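Local coordinates for Serine/threonine-protein kinase Tel1 (Chaetomium thermophilum, PDB 6SKY) that acts as a serine/threonine protein kinase of the ATM family that probably senses DNA damage and activates checkpoint signalling by phosphorylating proteins at [ST]-Q sites, at residues 2631-2636 and 2825-2830; 2742-2747 and 2814-2819; 2820-2825 and 2914-2919. One frame throughout, in Å; residues are numbered along the deposited sequence.

Contact 1. Residues 2631-2636 and 2825-2830; sequences ELLKLH and LDALRE
H2636 lays one face of its imidazole against the methyl group of A2827 on helix 2816-2828, in a CH-pi contact with CB of A2827 4.2 Å from the ring centroid. The carbon lies 19° off the ring normal, displaced toward the rim, so that CG of H2636 is the ring atom nearest to A2827 CB, at 4.0 Å. The first torsion of the histidine (chi1 -60°) sets CG beside its backbone N, and this turns the flat ring toward the helix. An alanine suits the opposite side because its short side chain lets the ring settle close to the helix backbone.

Next to this pair the packing is wholly apolar and buried. The end of L2633 comes in toward the helix, with its CD2 4.1 Å from A2827 CB, and the same L2633 methyl meets CD2 of L2828 at 4.0 Å. L2828 is also packed against V2755 of helix 2732-2755 and I2835 of helix 2832-2843, which continues the core past the contact.

The other flank is looser and faces solvent. There the exposed E2830 brings its carboxylate obliquely to the ring, the two planes 32° apart, and OE1 of E2830 stays 3.9 Å from ND1 of H2636, too far for a hydrogen bond. The polar grip on the histidine comes instead from E2831, whose OE2 is hydrogen-bonded to NE2. A leucine in place of H2636 would probably leave the E2831 carboxylate without its mate and lose the flat face on A2827. The contact thus joins a greasy interior to a polar margin, and the two glutamates near the imidazole would be expected to stabilise its protonated form.

Contact 2. Residues 2742-2747 and 2814-2819; sequences YTRTTA and EGVFRR
F2817 holds its CG anti to the backbone N (chi1 178°), which swings the ring off its own helix to meet A2747, while T2743 turns its methyl CG2, likewise anti to the N, toward the first turn of helix 2816-2828, and V2816 sends CG1, anti to its own N, back toward helix 2732-2755. These groups pack the two helices together in the helical C-terminal lobe of the PI3-kinase-like catalytic domain.

T2743 fits between the two neighbours: its CG2 lies 3.8 Å from CB of F2817 and 3.9 Å from CG1 of V2816. Its hydroxyl points elsewhere, hydrogen-bonded to the carbonyl of R2739 one turn earlier, so a residue with one polar and one apolar branch serves both demands in a buried place. CG1 of V2816 also touches the aliphatic part of R2744; the extended arginine crosses the valine obliquely, meeting it only at CG, and carries its guanidinium away from it.

A2747, being small, leaves room for the aromatic ring beside the helix backbone. CB of A2747 meets CD1 of F2817 at 3.8 Å. CA of A2747 approaches the ring obliquely, and the ring presents its edge to the backbone at T2746. M2808 and, from helix 2916-2927, I2924 also pack on the phenylalanine.

Within the first helix T2746 is tied back by its own hydroxyl. OG1 of T2746 bonds to O of Y2742 at 2.7 Å, standing above the carbonyl plane, while the backbone N of T2746 reaches that same oxygen from the opposite face.

Contact 3. Residues 2820-2825 and 2914-2919; sequences CCEFTL and LSVMAT
L2825 and V2916 slide past each other in opposite directions, each directed at the other's helix, with CD2 of L2825 3.8 Å from CG1 of V2916. That leucine methyl also meets T2919 one turn on, where the two side chains stand at about a right angle and CD2 of L2825 lies 3.9 Å from CG2 of T2919. The valine places CG1 anti to its backbone N (chi1 -174°), pushing it against the backbone of E2822; a compact branched residue suits this close approach of the helices.

E2822 lies alongside M2917, pointing the same way, and its OE2 comes within 3.9 Å of CA of M2917. M2917 also packs on M2220 of the second subunit.

T2919 can offer its methyl because its OG1 bonds to O of S2915 at 2.6 Å. S2915 itself is the N-cap, and its OG accepts a weak bond from N of A2918.

Helix 2916-2927 of the FATC region is therefore held on the kinase lobe here by apolar packing, while the E2822 carboxylate, next to the helix's first turn, would probably be stabilised by the positive end of the helix dipole.

How the contacts relate
From the N terminus, contact 1 opens at 2631-2636, which begins on helix 2616-2632. Contact 2 then opens at 2742-2747 on helix 2732-2755 and closes at 2814-2819, wholly within the span of contact 1. Contact 3 opens at 2820-2825, before contact 1 has closed at 2825-2830, and closes at 2914-2919, so contacts 1 and 3 cross and share L2825. All three draw on helix 2816-2828: its start serves contact 2, its middle contact 3 and its end contact 1. This single helix thereby ties together helix 2732-2755, segment 2631-2636 and the FATC helix, and R2829 probably adds a hydrogen bond to the L2914 carbonyl.

Contact 1. Residues 2631-2636 and 2825-2830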
loop_
_atom_site.group_PDB
_atom_site.type_symbol
_atom_site.label_atom_id
_atom_site.label_comp_id
_atom_site.label_asym_id
_atom_site.label_seq_id
_atom_site.Cartn_x
_atom_site.Cartn_y
_atom_site.Cartn_z
ATOM N N GLU A 2631 19.627 -1.791 -19.471
ATOM C CA GLU A 2631 18.658 -1.099 -20.310
ATOM C C GLU A 2631 17.257 -1.198 -19.736
ATOM O O GLU A 2631 16.456 -0.275 -19.900
ATOM C CB GLU A 2631 18.677 -1.661 -21.726
ATOM C CG GLU A 2631 19.829 -1.189 -22.566
ATOM C CD GLU A 2631 19.671 0.249 -23.002
ATOM O OE1 GLU A 2631 18.551 0.785 -22.882
ATOM O OE2 GLU A 2631 20.664 0.847 -23.465
ATOM N N LEU A 2632 16.931 -2.320 -19.098
ATOM C CA LEU A 2632 15.655 -2.405 -18.390
ATOM C C LEU A 2632 15.540 -1.338 -17.319
ATOM O O LEU A 2632 14.445 -0.844 -17.050
ATOM C CB LEU A 2632 15.483 -3.771 -17.738
ATOM C CG LEU A 2632 15.286 -4.984 -18.622
ATOM C CD1 LEU A 2632 15.111 -6.180 -17.741
ATOM C CD2 LEU A 2632 14.095 -4.779 -19.493
ATOM N N LEU A 2633 16.649 -1.000 -16.673
ATOM C CA LEU A 2633 16.585 -0.013 -15.594
ATOM C C LEU A 2633 16.092 1.360 -16.043
ATOM O O LEU A 2633 15.674 2.152 -15.198
ATOM C CB LEU A 2633 17.945 0.158 -14.929
ATOM C CG LEU A 2633 18.419 -0.910 -13.960
ATOM C CD1 LEU A 2633 19.647 -0.406 -13.252
ATOM C CD2 LEU A 2633 17.332 -1.245 -12.984
ATOM N N LYS A 2634 16.134 1.675 -17.334
ATOM C CA LYS A 2634 15.775 3.008 -17.812
ATOM C C LYS A 2634 14.279 3.247 -17.909
ATOM O O LYS A 2634 13.876 4.340 -18.307
ATOM C CB LYS A 2634 16.373 3.269 -19.189
ATOM C CG LYS A 2634 17.862 3.343 -19.233
ATOM C CD LYS A 2634 18.302 3.873 -20.570
ATOM C CE LYS A 2634 19.807 3.866 -20.702
ATOM N NZ LYS A 2634 20.345 2.501 -20.927
ATOM N N LEU A 2635 13.448 2.267 -17.586
ATOM C CA LEU A 2635 12.012 2.375 -17.782
ATOM C C LEU A 2635 11.275 2.790 -16.524
ATOM O O LEU A 2635 10.043 2.798 -16.519
ATOM C CB LEU A 2635 11.453 1.048 -18.285
ATOM C CG LEU A 2635 12.131 0.454 -19.511
ATOM C CD1 LEU A 2635 11.663 -0.962 -19.718
ATOM C CD2 LEU A 2635 11.833 1.295 -20.724
ATOM N N HIS A 2636 11.989 3.132 -15.460
ATOM C CA HIS A 2636 11.380 3.449 -14.182
ATOM C C HIS A 2636 11.806 4.833 -13.734
ATOM O O HIS A 2636 12.928 5.261 -13.980
ATOM C CB HIS A 2636 11.753 2.413 -13.144
ATOM C CG HIS A 2636 11.303 1.037 -13.504
ATOM N ND1 HIS A 2636 10.169 0.465 -12.976
ATOM C CD2 HIS A 2636 11.816 0.130 -14.365
ATOM C CE1 HIS A 2636 10.011 -0.742 -13.484
ATOM N NE2 HIS A 2636 10.997 -0.969 -14.330
ATOM N N LEU A 2825 17.028 -2.287 -6.660
ATOM C CA LEU A 2825 16.397 -3.574 -6.401
ATOM C C LEU A 2825 14.894 -3.507 -6.603
ATOM O O LEU A 2825 14.287 -4.458 -7.101
ATOM C CB LEU A 2825 16.721 -4.041 -4.991
ATOM C CG LEU A 2825 16.141 -5.396 -4.627
ATOM C CD1 LEU A 2825 16.735 -6.459 -5.506
ATOM C CD2 LEU A 2825 16.396 -5.697 -3.180
ATOM N N ASP A 2826 14.276 -2.390 -6.238
ATOM C CA ASP A 2826 12.849 -2.237 -6.442
ATOM C C ASP A 2826 12.499 -2.220 -7.919
ATOM O O ASP A 2826 11.488 -2.796 -8.322
ATOM C CB ASP A 2826 12.376 -0.960 -5.768
ATOM C CG ASP A 2826 10.885 -0.872 -5.686
ATOM O OD1 ASP A 2826 10.214 -1.901 -5.907
ATOM O OD2 ASP A 2826 10.375 0.229 -5.399
ATOM N N ALA A 2827 13.312 -1.562 -8.744
ATOM C CA ALA A 2827 13.060 -1.589 -10.179
ATOM C C ALA A 2827 13.356 -2.953 -10.779
ATOM O O ALA A 2827 12.744 -3.328 -11.778
ATOM C CB ALA A 2827 13.886 -0.523 -10.883
ATOM N N LEU A 2828 14.292 -3.700 -10.205
ATOM C CA LEU A 2828 14.619 -5.009 -10.755
ATOM C C LEU A 2828 13.524 -6.018 -10.477
ATOM O O LEU A 2828 13.167 -6.802 -11.356
ATOM C CB LEU A 2828 15.943 -5.518 -10.199
ATOM C CG LEU A 2828 17.223 -5.017 -10.848
ATOM C CD1 LEU A 2828 18.413 -5.715 -10.256
ATOM C CD2 LEU A 2828 17.167 -5.226 -12.333
ATOM N N ARG A 2829 12.990 -6.040 -9.262
ATOM C CA ARG A 2829 11.945 -7.018 -9.000
ATOM C C ARG A 2829 10.594 -6.602 -9.559
ATOM O O ARG A 2829 9.640 -7.367 -9.445
ATOM C CB ARG A 2829 11.833 -7.315 -7.504
ATOM C CG ARG A 2829 11.715 -6.124 -6.643
ATOM C CD ARG A 2829 11.084 -6.447 -5.319
ATOM N NE ARG A 2829 11.951 -7.196 -4.428
ATOM C CZ ARG A 2829 11.688 -7.374 -3.141
ATOM N NH1 ARG A 2829 12.513 -8.069 -2.379
ATOM N NH2 ARG A 2829 10.597 -6.848 -2.621
ATOM N N GLU A 2830 10.491 -5.430 -10.171
ATOM C CA GLU A 2830 9.331 -5.059 -10.966
ATOM C C GLU A 2830 9.524 -5.342 -12.444
ATOM O O GLU A 2830 8.656 -5.001 -13.245
ATOM C CB GLU A 2830 9.001 -3.583 -10.765
ATOM C CG GLU A 2830 8.131 -3.331 -9.560
ATOM C CD GLU A 2830 8.361 -1.973 -8.936
ATOM O OE1 GLU A 2830 8.914 -1.086 -9.619
ATOM O OE2 GLU A 2830 7.994 -1.795 -7.755
#

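Contact 2. Residues 2742-2747 and 2814-2819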
loop_
_atom_site.group_PDB
_atom_site.type_symbol
_atom_site.label_atom_id
_atom_site.label_comp_id
_atom_site.label_asym_id
_atom_site.label_seq_id
_atom_site.Cartn_x
_atom_site.Cartn_y
_atom_site.Cartn_z
ATOM N N TYR A 2742 30.462 7.910 -8.272
ATOM C CA TYR A 2742 31.053 6.695 -7.727
ATOM C C TYR A 2742 30.050 5.914 -6.890
ATOM O O TYR A 2742 29.873 4.707 -7.083
ATOM C CB TYR A 2742 32.280 7.064 -6.905
ATOM C CG TYR A 2742 32.854 5.961 -6.068
ATOM C CD1 TYR A 2742 32.520 5.838 -4.743
ATOM C CD2 TYR A 2742 33.745 5.061 -6.594
ATOM C CE1 TYR A 2742 33.027 4.855 -3.982
ATOM C CE2 TYR A 2742 34.260 4.075 -5.833
ATOM C CZ TYR A 2742 33.898 3.980 -4.524
ATOM O OH TYR A 2742 34.413 2.988 -3.743
ATOM N N THR A 2743 29.384 6.587 -5.952
ATOM C CA THR A 2743 28.457 5.884 -5.070
ATOM C C THR A 2743 27.291 5.281 -5.842
ATOM O O THR A 2743 26.882 4.147 -5.577
ATOM C CB THR A 2743 27.945 6.826 -3.990
ATOM O OG1 THR A 2743 29.040 7.539 -3.421
ATOM C CG2 THR A 2743 27.287 6.057 -2.909
ATOM N N ARG A 2744 26.757 6.007 -6.820
ATOM C CA ARG A 2744 25.614 5.504 -7.569
ATOM C C ARG A 2744 25.978 4.321 -8.450
ATOM O O ARG A 2744 25.227 3.344 -8.517
ATOM C CB ARG A 2744 25.023 6.610 -8.419
ATOM C CG ARG A 2744 24.147 7.554 -7.683
ATOM C CD ARG A 2744 23.763 8.661 -8.591
ATOM N NE ARG A 2744 22.869 9.607 -7.953
ATOM C CZ ARG A 2744 22.447 10.717 -8.535
ATOM N NH1 ARG A 2744 21.628 11.529 -7.901
ATOM N NH2 ARG A 2744 22.848 11.010 -9.756
ATOM N N THR A 2745 27.095 4.395 -9.171
ATOM C CA THR A 2745 27.467 3.264 -10.009
ATOM C C THR A 2745 27.842 2.049 -9.179
ATOM O O THR A 2745 27.547 0.919 -9.580
ATOM C CB THR A 2745 28.599 3.649 -10.946
ATOM O OG1 THR A 2745 29.630 4.287 -10.206
ATOM C CG2 THR A 2745 28.103 4.601 -11.971
ATOM N N THR A 2746 28.442 2.252 -8.006
ATOM C CA THR A 2746 28.715 1.128 -7.121
ATOM C C THR A 2746 27.431 0.483 -6.628
ATOM O O THR A 2746 27.330 -0.741 -6.580
ATOM C CB THR A 2746 29.571 1.592 -5.954
ATOM O OG1 THR A 2746 30.728 2.244 -6.468
ATOM C CG2 THR A 2746 30.013 0.439 -5.128
ATOM N N ALA A 2747 26.431 1.287 -6.276
ATOM C CA ALA A 2747 25.161 0.732 -5.824
ATOM C C ALA A 2747 24.479 -0.073 -6.921
ATOM O O ALA A 2747 23.976 -1.178 -6.681
ATOM C CB ALA A 2747 24.251 1.853 -5.344
ATOM N N GLU A 2814 24.935 4.734 4.626
ATOM C CA GLU A 2814 23.653 5.409 4.675
ATOM C C GLU A 2814 23.606 6.538 3.662
ATOM O O GLU A 2814 24.627 7.100 3.276
ATOM C CB GLU A 2814 23.418 5.964 6.066
ATOM C CG GLU A 2814 24.166 5.222 7.121
ATOM C CD GLU A 2814 23.491 3.933 7.483
ATOM O OE1 GLU A 2814 22.283 3.810 7.206
ATOM O OE2 GLU A 2814 24.161 3.043 8.048
ATOM N N GLY A 2815 22.407 6.881 3.235
ATOM C CA GLY A 2815 22.280 7.995 2.330
ATOM C C GLY A 2815 22.202 7.570 0.890
ATOM O O GLY A 2815 21.258 6.894 0.506
ATOM N N VAL A 2816 23.196 7.936 0.086
ATOM C CA VAL A 2816 23.106 7.707 -1.349
ATOM C C VAL A 2816 23.207 6.224 -1.672
ATOM O O VAL A 2816 22.461 5.710 -2.508
ATOM C CB VAL A 2816 24.180 8.526 -2.080
ATOM C CG1 VAL A 2816 24.130 8.274 -3.559
ATOM C CG2 VAL A 2816 23.991 9.980 -1.803
ATOM N N PHE A 2817 24.112 5.507 -1.011
ATOM C CA PHE A 2817 24.340 4.114 -1.373
ATOM C C PHE A 2817 23.132 3.252 -1.050
ATOM O O PHE A 2817 22.679 2.469 -1.885
ATOM C CB PHE A 2817 25.579 3.573 -0.669
ATOM C CG PHE A 2817 25.852 2.136 -0.961
ATOM C CD1 PHE A 2817 26.349 1.750 -2.181
ATOM C CD2 PHE A 2817 25.602 1.167 -0.022
ATOM C CE1 PHE A 2817 26.589 0.441 -2.452
ATOM C CE2 PHE A 2817 25.843 -0.142 -0.297
ATOM C CZ PHE A 2817 26.336 -0.503 -1.513
ATOM N N ARG A 2818 22.595 3.379 0.158
ATOM C CA ARG A 2818 21.487 2.527 0.563
ATOM C C ARG A 2818 20.213 2.866 -0.197
ATOM O O ARG A 2818 19.471 1.968 -0.606
ATOM C CB ARG A 2818 21.281 2.656 2.060
ATOM C CG ARG A 2818 20.565 1.510 2.671
ATOM C CD ARG A 2818 20.493 1.664 4.158
ATOM N NE ARG A 2818 21.792 1.481 4.784
ATOM C CZ ARG A 2818 22.193 0.351 5.344
ATOM N NH1 ARG A 2818 23.388 0.275 5.892
ATOM N NH2 ARG A 2818 21.394 -0.698 5.356
ATOM N N ARG A 2819 19.957 4.151 -0.428
ATOM C CA ARG A 2819 18.784 4.539 -1.197
ATOM C C ARG A 2819 18.893 4.082 -2.640
ATOM O O ARG A 2819 17.898 3.668 -3.236
ATOM C CB ARG A 2819 18.583 6.046 -1.135
ATOM C CG ARG A 2819 18.285 6.577 0.232
ATOM C CD ARG A 2819 16.875 7.034 0.350
ATOM N NE ARG A 2819 16.582 8.134 -0.551
ATOM C CZ ARG A 2819 15.359 8.585 -0.784
ATOM N NH1 ARG A 2819 15.167 9.589 -1.622
ATOM N NH2 ARG A 2819 14.329 8.022 -0.185
#

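Contact 3. Residues 2820-2825 and 2914-2919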
loop_
_atom_site.group_PDB
_atom_site.type_symbol
_atom_site.label_atom_id
_atom_site.label_comp_id
_atom_site.label_asym_id
_atom_site.label_seq_id
_atom_site.Cartn_x
_atom_site.Cartn_y
_atom_site.Cartn_z
ATOM N N CYS A 2820 20.086 4.141 -3.224
ATOM C CA CYS A 2820 20.223 3.717 -4.608
ATOM C C CYS A 2820 20.187 2.206 -4.744
ATOM O O CYS A 2820 19.678 1.697 -5.743
ATOM C CB CYS A 2820 21.505 4.283 -5.204
ATOM S SG CYS A 2820 21.408 6.035 -5.546
ATOM N N CYS A 2821 20.696 1.477 -3.753
ATOM C CA CYS A 2821 20.491 0.036 -3.707
ATOM C C CYS A 2821 19.012 -0.305 -3.666
ATOM O O CYS A 2821 18.557 -1.207 -4.376
ATOM C CB CYS A 2821 21.200 -0.556 -2.493
ATOM S SG CYS A 2821 22.946 -0.798 -2.656
ATOM N N GLU A 2822 18.238 0.415 -2.856
ATOM C CA GLU A 2822 16.811 0.127 -2.751
ATOM C C GLU A 2822 16.066 0.471 -4.031
ATOM O O GLU A 2822 15.193 -0.286 -4.455
ATOM C CB GLU A 2822 16.213 0.869 -1.564
ATOM C CG GLU A 2822 16.531 0.223 -0.241
ATOM C CD GLU A 2822 16.319 1.149 0.932
ATOM O OE1 GLU A 2822 15.734 2.229 0.740
ATOM O OE2 GLU A 2822 16.748 0.801 2.050
ATOM N N PHE A 2823 16.389 1.596 -4.667
ATOM C CA PHE A 2823 15.742 1.933 -5.933
ATOM C C PHE A 2823 16.085 0.927 -7.020
ATOM O O PHE A 2823 15.212 0.509 -7.784
ATOM C CB PHE A 2823 16.140 3.334 -6.383
ATOM C CG PHE A 2823 15.597 4.420 -5.527
ATOM C CD1 PHE A 2823 14.301 4.380 -5.078
ATOM C CD2 PHE A 2823 16.387 5.485 -5.165
ATOM C CE1 PHE A 2823 13.806 5.378 -4.284
ATOM C CE2 PHE A 2823 15.891 6.479 -4.369
ATOM C CZ PHE A 2823 14.603 6.424 -3.931
ATOM N N THR A 2824 17.354 0.527 -7.110
ATOM C CA THR A 2824 17.749 -0.461 -8.104
ATOM C C THR A 2824 17.018 -1.773 -7.890
ATOM O O THR A 2824 16.457 -2.338 -8.829
ATOM C CB THR A 2824 19.257 -0.689 -8.053
ATOM O OG1 THR A 2824 19.935 0.564 -8.091
ATOM C CG2 THR A 2824 19.703 -1.512 -9.221
ATOM N N LEU A 2825 17.028 -2.287 -6.660
ATOM C CA LEU A 2825 16.397 -3.574 -6.401
ATOM C C LEU A 2825 14.894 -3.507 -6.603
ATOM O O LEU A 2825 14.287 -4.458 -7.101
ATOM C CB LEU A 2825 16.721 -4.041 -4.991
ATOM C CG LEU A 2825 16.141 -5.396 -4.627
ATOM C CD1 LEU A 2825 16.735 -6.459 -5.506
ATOM C CD2 LEU A 2825 16.396 -5.697 -3.180
ATOM N N LEU A 2914 9.971 -10.492 1.054
ATOM C CA LEU A 2914 10.489 -9.461 1.935
ATOM C C LEU A 2914 10.348 -8.091 1.288
ATOM O O LEU A 2914 10.115 -7.961 0.089
ATOM C CB LEU A 2914 11.953 -9.705 2.263
ATOM C CG LEU A 2914 12.341 -10.510 3.488
ATOM C CD1 LEU A 2914 11.991 -11.952 3.275
ATOM C CD2 LEU A 2914 13.819 -10.348 3.725
ATOM N N SER A 2915 10.498 -7.054 2.097
ATOM C CA SER A 2915 10.515 -5.719 1.538
ATOM C C SER A 2915 11.903 -5.405 0.996
ATOM O O SER A 2915 12.872 -6.121 1.243
ATOM C CB SER A 2915 10.093 -4.691 2.579
ATOM O OG SER A 2915 10.890 -4.786 3.737
ATOM N N VAL A 2916 11.989 -4.328 0.223
ATOM C CA VAL A 2916 13.277 -3.948 -0.337
ATOM C C VAL A 2916 14.207 -3.458 0.761
ATOM O O VAL A 2916 15.407 -3.741 0.743
ATOM C CB VAL A 2916 13.090 -2.897 -1.441
ATOM C CG1 VAL A 2916 14.386 -2.633 -2.107
ATOM C CG2 VAL A 2916 12.117 -3.383 -2.454
ATOM N N MET A 2917 13.668 -2.736 1.740
ATOM C CA MET A 2917 14.476 -2.252 2.852
ATOM C C MET A 2917 15.124 -3.402 3.608
ATOM O O MET A 2917 16.326 -3.377 3.881
ATOM C CB MET A 2917 13.613 -1.420 3.794
ATOM C CG MET A 2917 14.380 -0.828 4.956
ATOM S SD MET A 2917 13.386 -0.452 6.410
ATOM C CE MET A 2917 12.866 -2.087 6.900
ATOM N N ALA A 2918 14.342 -4.421 3.958
ATOM C CA ALA A 2918 14.874 -5.539 4.723
ATOM C C ALA A 2918 15.880 -6.342 3.914
ATOM O O ALA A 2918 16.899 -6.796 4.448
ATOM C CB ALA A 2918 13.734 -6.431 5.189
ATOM N N THR A 2919 15.614 -6.523 2.622
ATOM C CA THR A 2919 16.539 -7.251 1.764
ATOM C C THR A 2919 17.876 -6.538 1.661
ATOM O O THR A 2919 18.935 -7.158 1.796
ATOM C CB THR A 2919 15.929 -7.427 0.382
ATOM O OG1 THR A 2919 14.588 -7.896 0.514
ATOM C CG2 THR A 2919 16.720 -8.425 -0.401
#